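Bifunctional GH43-CE protein (Bacteroides eggerthii, PDB 6MLY) probably acts on complex arabinoxylans, joining a family 43 glycoside hydrolase module, generally assigned xylan 1,4-beta-xylosidase activity, to a carbohydrate esterase module. Local coordinates at residues Q568-S573 against V673-P678; Y537-D540 against S545-V548; W519-Y524 against N561-A566; Y458-L463 against W468-N473. One frame throughout, in Å; residues are numbered along the deposited sequence.

Contacts 1, 2 and 3 lie in the alpha/beta-hydrolase part of the chain, the probable esterase, whereas contact 4 closes a hairpin in the concanavalin A-like domain. Contacts 1 and 3 use successive turns of helix 563-577, their centres about 15 Å apart, and contact 2 is nested in the loop that contact 3 closes. The seam between the two domains passes between contacts 3 and 4: Gln564 NE2 packs 3.4 Å from Gly472 O, and Trp519 CA 3.5 Å from Tyr458 OH. Contact 1 comes near a possible active site, the likely nucleophile elbow around Ser628. All four lie away from the sodium site and from the predicted family 43 catalytic residues.

Contact 1. Residues Q568-S573 against V673-P678; sequences QVFGKS and VNWFGP
Phe570, on helix 563-577, and Trp675, the last residue of strand 671-675, mark the nearest approach of the two backbones, yet Phe570 CA and Trp675 CA are still 11.3 Å apart and two aromatic side chains span the gap. Each holds its CG anti to its own carbonyl carbon (chi1 -54° for Phe570, -59° for Trp675), and the two side chains overlap from opposite directions. A corner of the phenyl ring makes the touch: Phe570 CE1 sits over one face of the indole, displaced toward its rim, 3.3 Å from Trp675 NE1 and 3.7 Å from Trp675 CE2. Next to it, Phe570 CZ is 3.8 Å from Trp675 CD1. The phenyl and five-membered rings have centroids 5.0 Å apart and planes inclined at 42°, an oblique meeting that is neither a stack nor an edge-to-face pair. Val569 CG1 lies over the centre of one Phe570 face. On the helix side, Phe570 O accepts from Ser573 N, and Phe570 itself lies in a wider pi-type turn, 568-571. Phe773 stacks on Trp675 and also meets the Phe570 ring, while Met781 of helix 775-789 touches both aromatics. Phe627, at the end of strand 621-627 where the probable nucleophile elbow begins, packs against the pair as well, and the contact lies in the layer between the central sheet and helices 563-577 and 775-789.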
loop_
_atom_site.group_PDB
_atom_site.type_symbol
_atom_site.label_atom_id
_atom_site.label_comp_id
_atom_site.label_asym_id
_atom_site.label_seq_id
_atom_site.Cartn_x
_atom_site.Cartn_y
_atom_site.Cartn_z
ATOM N N GLN A 568 3.600 -15.564 10.023
ATOM C CA GLN A 568 2.751 -16.609 9.459
ATOM C C GLN A 568 2.718 -17.829 10.386
ATOM O O GLN A 568 1.743 -18.574 10.371
ATOM C CB GLN A 568 3.228 -16.981 8.052
ATOM C CG GLN A 568 2.873 -15.930 7.008
ATOM C CD GLN A 568 3.596 -16.141 5.702
ATOM O OE1 GLN A 568 3.600 -17.234 5.140
ATOM N NE2 GLN A 568 4.215 -15.084 5.202
ATOM N N VAL A 569 3.777 -18.006 11.188
ATOM C CA VAL A 569 3.938 -19.148 12.102
ATOM C C VAL A 569 3.172 -18.901 13.412
ATOM O O VAL A 569 2.428 -19.776 13.858
ATOM C CB VAL A 569 5.426 -19.429 12.387
ATOM C CG1 VAL A 569 5.603 -20.589 13.355
ATOM C CG2 VAL A 569 6.213 -19.678 11.107
ATOM N N PHE A 570 3.390 -17.730 14.029
ATOM C CA PHE A 570 2.846 -17.398 15.359
ATOM C C PHE A 570 1.636 -16.460 15.245
ATOM O O PHE A 570 0.582 -16.736 15.825
ATOM C CB PHE A 570 3.913 -16.735 16.236
ATOM C CG PHE A 570 5.204 -17.500 16.373
ATOM C CD1 PHE A 570 5.233 -18.732 17.012
ATOM C CD2 PHE A 570 6.392 -16.986 15.875
ATOM C CE1 PHE A 570 6.422 -19.434 17.145
ATOM C CE2 PHE A 570 7.580 -17.691 16.008
ATOM C CZ PHE A 570 7.593 -18.915 16.640
ATOM N N GLY A 571 1.826 -15.355 14.505
ATOM C CA GLY A 571 0.932 -14.184 14.427
ATOM C C GLY A 571 -0.515 -14.458 14.806
ATOM O O GLY A 571 -0.985 -13.985 15.841
ATOM N N LYS A 572 -1.227 -15.198 13.949
ATOM C CA LYS A 572 -2.684 -15.376 14.055
ATOM C C LYS A 572 -3.078 -15.860 15.460
ATOM O O LYS A 572 -4.027 -15.342 16.055
ATOM C CB LYS A 572 -3.179 -16.356 12.987
ATOM N N SER A 573 -2.345 -16.849 15.986
ATOM C CA SER A 573 -2.712 -17.540 17.234
ATOM C C SER A 573 -2.560 -16.606 18.444
ATOM O O SER A 573 -3.396 -16.621 19.349
ATOM C CB SER A 573 -1.916 -18.805 17.405
ATOM O OG SER A 573 -0.542 -18.575 17.134
ATOM N N VAL A 673 9.629 -17.923 25.134
ATOM C CA VAL A 673 9.416 -19.263 24.609
ATOM C C VAL A 673 10.460 -19.484 23.514
ATOM O O VAL A 673 10.541 -18.693 22.577
ATOM C CB VAL A 673 7.986 -19.466 24.077
ATOM C CG1 VAL A 673 7.795 -20.852 23.478
ATOM C CG2 VAL A 673 6.945 -19.206 25.155
ATOM N N ASN A 674 11.251 -20.553 23.660
ATOM C CA ASN A 674 12.383 -20.831 22.794
ATOM C C ASN A 674 12.082 -22.098 21.992
ATOM O O ASN A 674 12.027 -23.177 22.545
ATOM C CB ASN A 674 13.676 -20.935 23.603
ATOM C CG ASN A 674 14.828 -21.538 22.829
ATOM O OD1 ASN A 674 14.826 -21.543 21.601
ATOM N ND2 ASN A 674 15.814 -22.062 23.544
ATOM N N TRP A 675 11.883 -21.938 20.683
ATOM C CA TRP A 675 11.603 -23.050 19.794
ATOM C C TRP A 675 12.918 -23.578 19.212
ATOM O O TRP A 675 13.452 -23.010 18.255
ATOM C CB TRP A 675 10.632 -22.633 18.685
ATOM C CG TRP A 675 9.306 -22.132 19.166
ATOM C CD1 TRP A 675 9.007 -20.865 19.575
ATOM C CD2 TRP A 675 8.079 -22.881 19.250
ATOM N NE1 TRP A 675 7.684 -20.778 19.919
ATOM C CE2 TRP A 675 7.090 -21.998 19.732
ATOM C CE3 TRP A 675 7.720 -24.202 18.963
ATOM C CZ2 TRP A 675 5.770 -22.400 19.938
ATOM C CZ3 TRP A 675 6.416 -24.597 19.165
ATOM C CH2 TRP A 675 5.456 -23.708 19.649
ATOM N N PHE A 676 13.417 -24.667 19.813
ATOM C CA PHE A 676 14.567 -25.441 19.338
ATOM C C PHE A 676 15.704 -24.507 18.905
ATOM O O PHE A 676 16.261 -24.648 17.816
ATOM C CB PHE A 676 14.143 -26.410 18.227
ATOM C CG PHE A 676 13.244 -25.831 17.164
ATOM C CD1 PHE A 676 11.867 -25.857 17.312
ATOM C CD2 PHE A 676 13.774 -25.268 16.015
ATOM C CE1 PHE A 676 11.038 -25.331 16.334
ATOM C CE2 PHE A 676 12.943 -24.738 15.039
ATOM C CZ PHE A 676 11.577 -24.771 15.199
ATOM N N GLY A 677 16.051 -23.563 19.784
ATOM C CA GLY A 677 17.142 -22.633 19.555
ATOM C C GLY A 677 18.501 -23.251 19.881
ATOM O O GLY A 677 18.605 -24.131 20.739
ATOM N N PRO A 678 19.582 -22.818 19.188
ATOM C CA PRO A 678 20.946 -23.142 19.612
ATOM C C PRO A 678 21.305 -22.288 20.836
ATOM O O PRO A 678 20.777 -21.187 20.982
ATOM C CB PRO A 678 21.785 -22.805 18.366
ATOM C CG PRO A 678 21.002 -21.715 17.657
ATOM C CD PRO A 678 19.546 -22.008 17.957
#

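Contact 2. Residues Y537-D540 against S545-V548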
loop_
_atom_site.group_PDB
_atom_site.type_symbol
_atom_site.label_atom_id
_atom_site.label_comp_id
_atom_site.label_asym_id
_atom_site.label_seq_id
_atom_site.Cartn_x
_atom_site.Cartn_y
_atom_site.Cartn_z
ATOM N N TYR A 537 1.263 -5.393 14.887
ATOM C CA TYR A 537 -0.065 -5.968 14.659
ATOM C C TYR A 537 -0.865 -5.938 15.964
ATOM O O TYR A 537 -0.399 -6.472 16.972
ATOM C CB TYR A 537 0.026 -7.434 14.229
ATOM C CG TYR A 537 0.798 -7.713 12.966
ATOM C CD1 TYR A 537 2.161 -7.966 12.998
ATOM C CD2 TYR A 537 0.156 -7.770 11.738
ATOM C CE1 TYR A 537 2.873 -8.252 11.841
ATOM C CE2 TYR A 537 0.852 -8.044 10.571
ATOM C CZ TYR A 537 2.213 -8.288 10.623
ATOM O OH TYR A 537 2.895 -8.556 9.470
ATOM N N LEU A 538 -2.064 -5.343 15.936
ATOM C CA LEU A 538 -2.975 -5.365 17.093
ATOM C C LEU A 538 -4.153 -6.293 16.808
ATOM O O LEU A 538 -4.517 -6.502 15.652
ATOM C CB LEU A 538 -3.481 -3.951 17.400
ATOM C CG LEU A 538 -2.430 -2.845 17.402
ATOM C CD1 LEU A 538 -3.037 -1.526 17.865
ATOM C CD2 LEU A 538 -1.233 -3.211 18.263
ATOM N N PRO A 539 -4.791 -6.867 17.854
ATOM C CA PRO A 539 -6.088 -7.525 17.699
ATOM C C PRO A 539 -7.138 -6.479 17.311
ATOM O O PRO A 539 -7.071 -5.350 17.795
ATOM C CB PRO A 539 -6.411 -8.111 19.081
ATOM C CG PRO A 539 -5.097 -8.060 19.844
ATOM C CD PRO A 539 -4.307 -6.917 19.240
ATOM N N ASP A 540 -8.093 -6.871 16.460
ATOM C CA ASP A 540 -9.089 -5.949 15.921
ATOM C C ASP A 540 -10.218 -5.724 16.942
ATOM O O ASP A 540 -11.061 -4.858 16.730
ATOM C CB ASP A 540 -9.622 -6.437 14.572
ATOM C CG ASP A 540 -9.883 -5.315 13.576
ATOM O OD1 ASP A 540 -10.371 -4.248 14.003
ATOM O OD2 ASP A 540 -9.583 -5.511 12.382
ATOM N N SER A 545 -5.478 -0.640 25.179
ATOM C CA SER A 545 -4.090 -1.077 25.157
ATOM C C SER A 545 -4.015 -2.605 25.043
ATOM O O SER A 545 -4.928 -3.321 25.468
ATOM C CB SER A 545 -3.358 -0.575 26.374
ATOM O OG SER A 545 -4.034 -0.946 27.566
ATOM N N TYR A 546 -2.910 -3.085 24.460
ATOM C CA TYR A 546 -2.646 -4.509 24.265
ATOM C C TYR A 546 -1.262 -4.861 24.820
ATOM O O TYR A 546 -0.307 -4.091 24.683
ATOM C CB TYR A 546 -2.717 -4.870 22.781
ATOM C CG TYR A 546 -4.048 -4.592 22.136
ATOM C CD1 TYR A 546 -5.136 -5.418 22.366
ATOM C CD2 TYR A 546 -4.222 -3.503 21.297
ATOM C CE1 TYR A 546 -6.365 -5.171 21.776
ATOM C CE2 TYR A 546 -5.444 -3.244 20.695
ATOM C CZ TYR A 546 -6.519 -4.080 20.940
ATOM O OH TYR A 546 -7.723 -3.835 20.356
ATOM N N LYS A 547 -1.165 -6.041 25.437
ATOM C CA LYS A 547 0.104 -6.541 25.936
ATOM C C LYS A 547 0.863 -7.115 24.737
ATOM O O LYS A 547 0.246 -7.592 23.784
ATOM C CB LYS A 547 -0.151 -7.520 27.085
ATOM C CG LYS A 547 -1.218 -7.039 28.058
ATOM C CD LYS A 547 -0.992 -7.404 29.499
ATOM C CE LYS A 547 -1.922 -6.650 30.425
ATOM N NZ LYS A 547 -1.568 -6.852 31.848
ATOM N N VAL A 548 2.196 -7.013 24.776
ATOM C CA VAL A 548 3.033 -7.201 23.591
ATOM C C VAL A 548 3.671 -8.594 23.626
ATOM O O VAL A 548 3.980 -9.114 24.702
ATOM C CB VAL A 548 4.113 -6.107 23.496
ATOM C CG1 VAL A 548 4.946 -6.242 22.232
ATOM C CG2 VAL A 548 3.512 -4.712 23.595
#
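Leu538 and Tyr546 are the residues whose backbones come closest, with Leu538 CA 7.2 Å from Tyr546 CA; the 537-540 segment is leaving strand 533-537 as 545-548 leads into strand 546-552, and no backbone bond joins them. The phenol of Tyr546 fills the space between. Pro539 lays its CD almost squarely over the middle of that ring, 3.6 Å from the centroid and 12° off the normal, a CH-pi contact widened by Pro539 CG, which is 3.7 Å from Tyr546 CE1. Because Tyr546 CG stands anti to the carbonyl carbon (chi1 -60°), the ring reaches back along the preceding loop, and its hydroxyl receives a weak hydrogen bond from Glu543 N in that loop. This is the link between the second and third strands of the alpha/beta-hydrolase fold: strand 579-584 is inserted between 533-537 and 546-552, so the chain must step over one sheet position here. Leu538 meets the tyrosine at about a right angle, its CB 3.9 Å from Tyr546 CE2 and its CD1 4.1 Å from Tyr546 CD2. Ala580 of the inserted strand touches both Leu538 and Tyr546, and Lys616 packs against the same two side chains.

Contact 3. Residues W519-Y524 against N561-A566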
loop_
_atom_site.group_PDB
_atom_site.type_symbol
_atom_site.label_atom_id
_atom_site.label_comp_id
_atom_site.label_asym_id
_atom_site.label_seq_id
_atom_site.Cartn_x
_atom_site.Cartn_y
_atom_site.Cartn_z
ATOM N N TRP A 519 0.947 -1.830 11.142
ATOM C CA TRP A 519 2.021 -0.995 10.633
ATOM C C TRP A 519 3.197 -1.908 10.295
ATOM O O TRP A 519 3.725 -2.565 11.182
ATOM C CB TRP A 519 2.453 0.062 11.656
ATOM C CG TRP A 519 1.363 0.933 12.192
ATOM C CD1 TRP A 519 1.077 2.209 11.811
ATOM C CD2 TRP A 519 0.441 0.613 13.251
ATOM N NE1 TRP A 519 0.031 2.702 12.544
ATOM C CE2 TRP A 519 -0.379 1.747 13.437
ATOM C CE3 TRP A 519 0.227 -0.514 14.055
ATOM C CZ2 TRP A 519 -1.401 1.780 14.386
ATOM C CZ3 TRP A 519 -0.781 -0.479 14.996
ATOM C CH2 TRP A 519 -1.581 0.654 15.157
ATOM N N GLU A 520 3.593 -1.953 9.023
ATOM C CA GLU A 520 4.739 -2.758 8.618
ATOM C C GLU A 520 5.901 -1.833 8.238
ATOM O O GLU A 520 5.713 -0.634 8.062
ATOM C CB GLU A 520 4.359 -3.698 7.474
ATOM C CG GLU A 520 3.363 -4.767 7.888
ATOM C CD GLU A 520 3.076 -5.830 6.831
ATOM O OE1 GLU A 520 4.016 -6.198 6.091
ATOM O OE2 GLU A 520 1.907 -6.280 6.744
ATOM N N ASP A 521 7.096 -2.423 8.132
ATOM C CA ASP A 521 8.341 -1.733 7.790
ATOM C C ASP A 521 8.447 -0.410 8.562
ATOM O O ASP A 521 8.635 0.649 7.966
ATOM C CB ASP A 521 8.453 -1.533 6.275
ATOM C CG ASP A 521 8.896 -2.778 5.522
ATOM O OD1 ASP A 521 9.873 -3.410 5.962
ATOM O OD2 ASP A 521 8.265 -3.103 4.496
ATOM N N ILE A 522 8.321 -0.490 9.891
ATOM C CA ILE A 522 8.602 0.621 10.797
ATOM C C ILE A 522 10.072 0.505 11.218
ATOM O O ILE A 522 10.538 -0.588 11.525
ATOM C CB ILE A 522 7.656 0.599 12.018
ATOM C CG1 ILE A 522 6.190 0.817 11.624
ATOM C CG2 ILE A 522 8.107 1.593 13.081
ATOM C CD1 ILE A 522 5.807 2.266 11.412
ATOM N N CYS A 523 10.786 1.636 11.225
ATOM C CA CYS A 523 12.191 1.703 11.643
ATOM C C CYS A 523 12.254 1.908 13.164
ATOM O O CYS A 523 11.705 2.877 13.682
ATOM C CB CYS A 523 12.925 2.833 10.927
ATOM S SG CYS A 523 12.315 3.168 9.252
ATOM N N TYR A 524 12.913 0.987 13.876
ATOM C CA TYR A 524 13.004 1.069 15.347
ATOM C C TYR A 524 14.312 1.757 15.763
ATOM O O TYR A 524 14.425 2.232 16.895
ATOM C CB TYR A 524 12.802 -0.304 15.998
ATOM C CG TYR A 524 13.767 -1.388 15.593
ATOM C CD1 TYR A 524 15.046 -1.442 16.120
ATOM C CD2 TYR A 524 13.384 -2.391 14.717
ATOM C CE1 TYR A 524 15.931 -2.449 15.769
ATOM C CE2 TYR A 524 14.254 -3.410 14.363
ATOM C CZ TYR A 524 15.533 -3.441 14.890
ATOM O OH TYR A 524 16.392 -4.443 14.536
ATOM N N ASN A 561 15.511 -9.921 6.968
ATOM C CA ASN A 561 14.365 -9.597 6.126
ATOM C C ASN A 561 13.239 -10.639 6.228
ATOM O O ASN A 561 12.392 -10.696 5.339
ATOM C CB ASN A 561 14.815 -9.469 4.666
ATOM C CG ASN A 561 15.322 -10.769 4.070
ATOM O OD1 ASN A 561 15.678 -11.710 4.794
ATOM N ND2 ASN A 561 15.354 -10.829 2.746
ATOM N N MET A 562 13.195 -11.432 7.303
ATOM C CA MET A 562 12.293 -12.599 7.352
ATOM C C MET A 562 11.324 -12.500 8.538
ATOM O O MET A 562 10.873 -13.515 9.061
ATOM C CB MET A 562 13.093 -13.902 7.448
ATOM C CG MET A 562 13.807 -14.260 6.158
ATOM S SD MET A 562 14.024 -16.051 5.949
ATOM C CE MET A 562 15.105 -16.443 7.322
ATOM N N LYS A 563 10.980 -11.269 8.927
ATOM C CA LYS A 563 10.006 -11.016 9.988
ATOM C C LYS A 563 8.600 -11.439 9.539
ATOM O O LYS A 563 7.761 -11.779 10.370
ATOM C CB LYS A 563 10.015 -9.533 10.363
ATOM C CG LYS A 563 9.735 -8.591 9.201
ATOM C CD LYS A 563 9.861 -7.139 9.556
ATOM C CE LYS A 563 9.735 -6.255 8.340
ATOM N NZ LYS A 563 9.578 -4.845 8.747
ATOM N N GLN A 564 8.346 -11.381 8.225
ATOM C CA GLN A 564 7.066 -11.783 7.620
ATOM C C GLN A 564 6.836 -13.290 7.830
ATOM O O GLN A 564 5.700 -13.713 8.051
ATOM C CB GLN A 564 7.043 -11.398 6.135
ATOM C CG GLN A 564 5.862 -11.960 5.348
ATOM C CD GLN A 564 4.512 -11.449 5.800
ATOM O OE1 GLN A 564 3.516 -12.205 5.828
ATOM N NE2 GLN A 564 4.460 -10.149 6.136
ATOM N N ALA A 565 7.911 -14.087 7.754
ATOM C CA ALA A 565 7.845 -15.561 7.926
ATOM C C ALA A 565 7.472 -15.934 9.370
ATOM O O ALA A 565 6.746 -16.902 9.595
ATOM C CB ALA A 565 9.161 -16.195 7.532
ATOM N N ALA A 566 7.991 -15.163 10.332
ATOM C CA ALA A 566 7.732 -15.358 11.755
ATOM C C ALA A 566 6.248 -15.129 12.065
ATOM O O ALA A 566 5.675 -15.810 12.914
ATOM C CB ALA A 566 8.607 -14.432 12.564
#
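Lys563 and Asp521 carry this contact, the lysine reaching from the first turn of helix 563-577 to the corner that breaks strand 518-523. From CB the lysine sets out with CG between its backbone N and carbonyl carbon (chi1 57°), then runs fully extended, and it rests against Lys533 of the neighbouring strand. CE arrives 3.7 Å from Asp521 OD1. NZ makes the salt bridge, 3.1 Å from Asp521 OD1, approaching from above the carboxylate, 54° out of its plane; the same nitrogen lies 3.5 Å from Asp521 CA. A second salt bridge, to Asp535 OD1, grips NZ too, and since Asp535 OD1 also accepts from Asp521 N, one carboxylate oxygen ties the lysine to the strand corner. Two negative groups so close would probably favour the charged form of the amine. Beside this, Glu520 OE1 and Gln564 NE2 merely pack, 4.0 Å apart, with the carboxylate and amide planes 32° from each other; Glu520 is paired with Arg518 and Gln564 bonds to Gln568. The first strand of an alpha/beta-hydrolase sheet is thus pinned to the start of the helix that follows the third strand, a join within the fold itself, with Asn473 and Val474 of the adjoining domain packed alongside.

Contact 4. Residues Y458-L463 against W468-N473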
loop_
_atom_site.group_PDB
_atom_site.type_symbol
_atom_site.label_atom_id
_atom_site.label_comp_id
_atom_site.label_asym_id
_atom_site.label_seq_id
_atom_site.Cartn_x
_atom_site.Cartn_y
_atom_site.Cartn_z
ATOM N N TYR A 458 -1.895 -2.506 2.902
ATOM C CA TYR A 458 -2.118 -3.751 3.638
ATOM C C TYR A 458 -3.308 -4.495 3.019
ATOM O O TYR A 458 -4.368 -3.903 2.804
ATOM C CB TYR A 458 -2.402 -3.482 5.121
ATOM C CG TYR A 458 -1.525 -2.446 5.780
ATOM C CD1 TYR A 458 -0.141 -2.544 5.752
ATOM C CD2 TYR A 458 -2.084 -1.375 6.462
ATOM C CE1 TYR A 458 0.664 -1.595 6.366
ATOM C CE2 TYR A 458 -1.295 -0.416 7.080
ATOM C CZ TYR A 458 0.084 -0.524 7.032
ATOM O OH TYR A 458 0.849 0.428 7.645
ATOM N N PHE A 459 -3.127 -5.794 2.756
ATOM C CA PHE A 459 -4.189 -6.658 2.242
ATOM C C PHE A 459 -4.652 -7.632 3.331
ATOM O O PHE A 459 -3.852 -8.080 4.154
ATOM C CB PHE A 459 -3.708 -7.431 1.015
ATOM C CG PHE A 459 -3.322 -6.555 -0.149
ATOM C CD1 PHE A 459 -2.019 -6.107 -0.295
ATOM C CD2 PHE A 459 -4.263 -6.170 -1.093
ATOM C CE1 PHE A 459 -1.667 -5.297 -1.366
ATOM C CE2 PHE A 459 -3.907 -5.361 -2.162
ATOM C CZ PHE A 459 -2.610 -4.925 -2.298
ATOM N N TYR A 460 -5.954 -7.941 3.308
ATOM C CA TYR A 460 -6.579 -8.928 4.183
ATOM C C TYR A 460 -7.515 -9.813 3.349
ATOM O O TYR A 460 -7.907 -9.428 2.239
ATOM C CB TYR A 460 -7.414 -8.266 5.286
ATOM C CG TYR A 460 -6.722 -7.240 6.150
ATOM C CD1 TYR A 460 -6.511 -7.472 7.500
ATOM C CD2 TYR A 460 -6.336 -6.012 5.639
ATOM C CE1 TYR A 460 -5.904 -6.529 8.313
ATOM C CE2 TYR A 460 -5.724 -5.059 6.439
ATOM C CZ TYR A 460 -5.508 -5.317 7.780
ATOM O OH TYR A 460 -4.913 -4.378 8.568
ATOM N N TYR A 461 -7.871 -10.982 3.903
ATOM C CA TYR A 461 -8.987 -11.794 3.408
ATOM C C TYR A 461 -9.953 -12.044 4.571
ATOM O O TYR A 461 -9.699 -11.614 5.689
ATOM C CB TYR A 461 -8.485 -13.079 2.745
ATOM C CG TYR A 461 -8.069 -14.185 3.682
ATOM C CD1 TYR A 461 -8.994 -15.091 4.180
ATOM C CD2 TYR A 461 -6.742 -14.357 4.044
ATOM C CE1 TYR A 461 -8.617 -16.117 5.033
ATOM C CE2 TYR A 461 -6.346 -15.380 4.890
ATOM C CZ TYR A 461 -7.287 -16.267 5.385
ATOM O OH TYR A 461 -6.913 -17.277 6.223
ATOM N N SER A 462 -11.072 -12.712 4.278
ATOM C CA SER A 462 -12.079 -13.040 5.279
ATOM C C SER A 462 -13.094 -14.035 4.695
ATOM O O SER A 462 -13.392 -13.986 3.506
ATOM C CB SER A 462 -12.739 -11.789 5.802
ATOM O OG SER A 462 -13.854 -12.097 6.624
ATOM N N LEU A 463 -13.600 -14.940 5.548
ATOM C CA LEU A 463 -14.576 -15.978 5.174
ATOM C C LEU A 463 -15.968 -15.604 5.699
ATOM O O LEU A 463 -16.909 -16.386 5.578
ATOM C CB LEU A 463 -14.122 -17.317 5.768
ATOM C CG LEU A 463 -12.656 -17.692 5.547
ATOM C CD1 LEU A 463 -12.378 -19.100 6.046
ATOM C CD2 LEU A 463 -12.270 -17.573 4.081
ATOM N N TRP A 468 -11.518 -10.270 10.060
ATOM C CA TRP A 468 -10.541 -9.958 9.007
ATOM C C TRP A 468 -9.160 -10.526 9.343
ATOM O O TRP A 468 -8.502 -10.060 10.267
ATOM C CB TRP A 468 -10.486 -8.444 8.743
ATOM C CG TRP A 468 -11.694 -7.956 8.009
ATOM C CD1 TRP A 468 -12.774 -7.307 8.532
ATOM C CD2 TRP A 468 -11.975 -8.144 6.614
ATOM N NE1 TRP A 468 -13.697 -7.055 7.553
ATOM C CE2 TRP A 468 -13.234 -7.556 6.365
ATOM C CE3 TRP A 468 -11.280 -8.729 5.549
ATOM C CZ2 TRP A 468 -13.808 -7.546 5.097
ATOM C CZ3 TRP A 468 -11.850 -8.715 4.294
ATOM C CH2 TRP A 468 -13.096 -8.131 4.074
ATOM N N LYS A 469 -8.734 -11.504 8.533
ATOM C CA LYS A 469 -7.448 -12.197 8.649
ATOM C C LYS A 469 -6.433 -11.553 7.694
ATOM O O LYS A 469 -6.583 -11.638 6.472
ATOM C CB LYS A 469 -7.615 -13.684 8.311
ATOM C CG LYS A 469 -8.403 -14.508 9.324
ATOM C CD LYS A 469 -9.186 -15.654 8.698
ATOM C CE LYS A 469 -9.443 -16.807 9.649
ATOM N NZ LYS A 469 -8.310 -17.762 9.682
ATOM N N ALA A 470 -5.399 -10.923 8.265
ATOM C CA ALA A 470 -4.298 -10.313 7.505
ATOM C C ALA A 470 -3.590 -11.384 6.666
ATOM O O ALA A 470 -3.533 -12.550 7.075
ATOM C CB ALA A 470 -3.338 -9.634 8.456
ATOM N N ILE A 471 -3.052 -10.983 5.506
ATOM C CA ILE A 471 -2.359 -11.913 4.611
ATOM C C ILE A 471 -1.312 -11.172 3.767
ATOM O O ILE A 471 -1.595 -10.128 3.151
ATOM C CB ILE A 471 -3.356 -12.686 3.723
ATOM C CG1 ILE A 471 -2.630 -13.566 2.698
ATOM C CG2 ILE A 471 -4.341 -11.738 3.055
ATOM C CD1 ILE A 471 -3.494 -14.643 2.079
ATOM N N GLY A 472 -0.115 -11.770 3.717
ATOM C CA GLY A 472 0.997 -11.330 2.886
ATOM C C GLY A 472 1.741 -10.157 3.508
ATOM O O GLY A 472 1.469 -9.765 4.674
ATOM N N ASN A 473 2.679 -9.595 2.716
ATOM C CA ASN A 473 3.501 -8.455 3.144
ATOM C C ASN A 473 2.742 -7.145 2.875
ATOM O O ASN A 473 1.579 -7.153 2.436
ATOM C CB ASN A 473 4.888 -8.473 2.486
ATOM C CG ASN A 473 4.861 -8.380 0.974
ATOM O OD1 ASN A 473 3.820 -8.114 0.379
ATOM N ND2 ASN A 473 5.999 -8.607 0.339
#
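Tyr461 and Lys469 form the hydrogen-bonded antiparallel pair that holds the two segments together: Tyr461 N gives to Lys469 O at 2.9 Å, and Lys469 N returns a bond to Tyr461 O at 3.0 Å. Further from the turn the pairing slackens, with Ile471 N making a weak bond to Phe459 O. Between them Tyr460 and Ala470 are a non-hydrogen-bonded pair with diverging side chains. Within the connecting turn, Ser462 OG lies within hydrogen-bonding distance of Asp464 O and Asn467 O, its one proton serving either.

CH-pi contacts come next. Ser462 CB lies over the six-membered ring of Trp468, 3.7 Å from its centroid and 24° off the normal. Lys469 CB sits over one face of Tyr461, 4.1 Å from that centroid. The tyrosine ring is brought there by CG lying between its backbone N and carbonyl carbon (chi1 78°), and the lysine chain then bends round so that Lys469 CD is 3.7 Å from Tyr461 OH. Lys445 adds cation-pi contacts with both Tyr460 and Trp468.

Apolar contacts finish the surface. Ile471 CG2 meets the edge of the Tyr461 ring, 3.7 Å from Tyr461 CD2, and Tyr460 CB approaches Trp468 CE3 to 3.9 Å. Strands 456-462 and 469-476 thereby make a beta hairpin at the margin of one sheet of the concanavalin A-like beta-sandwich, 469-476 being its outermost strand.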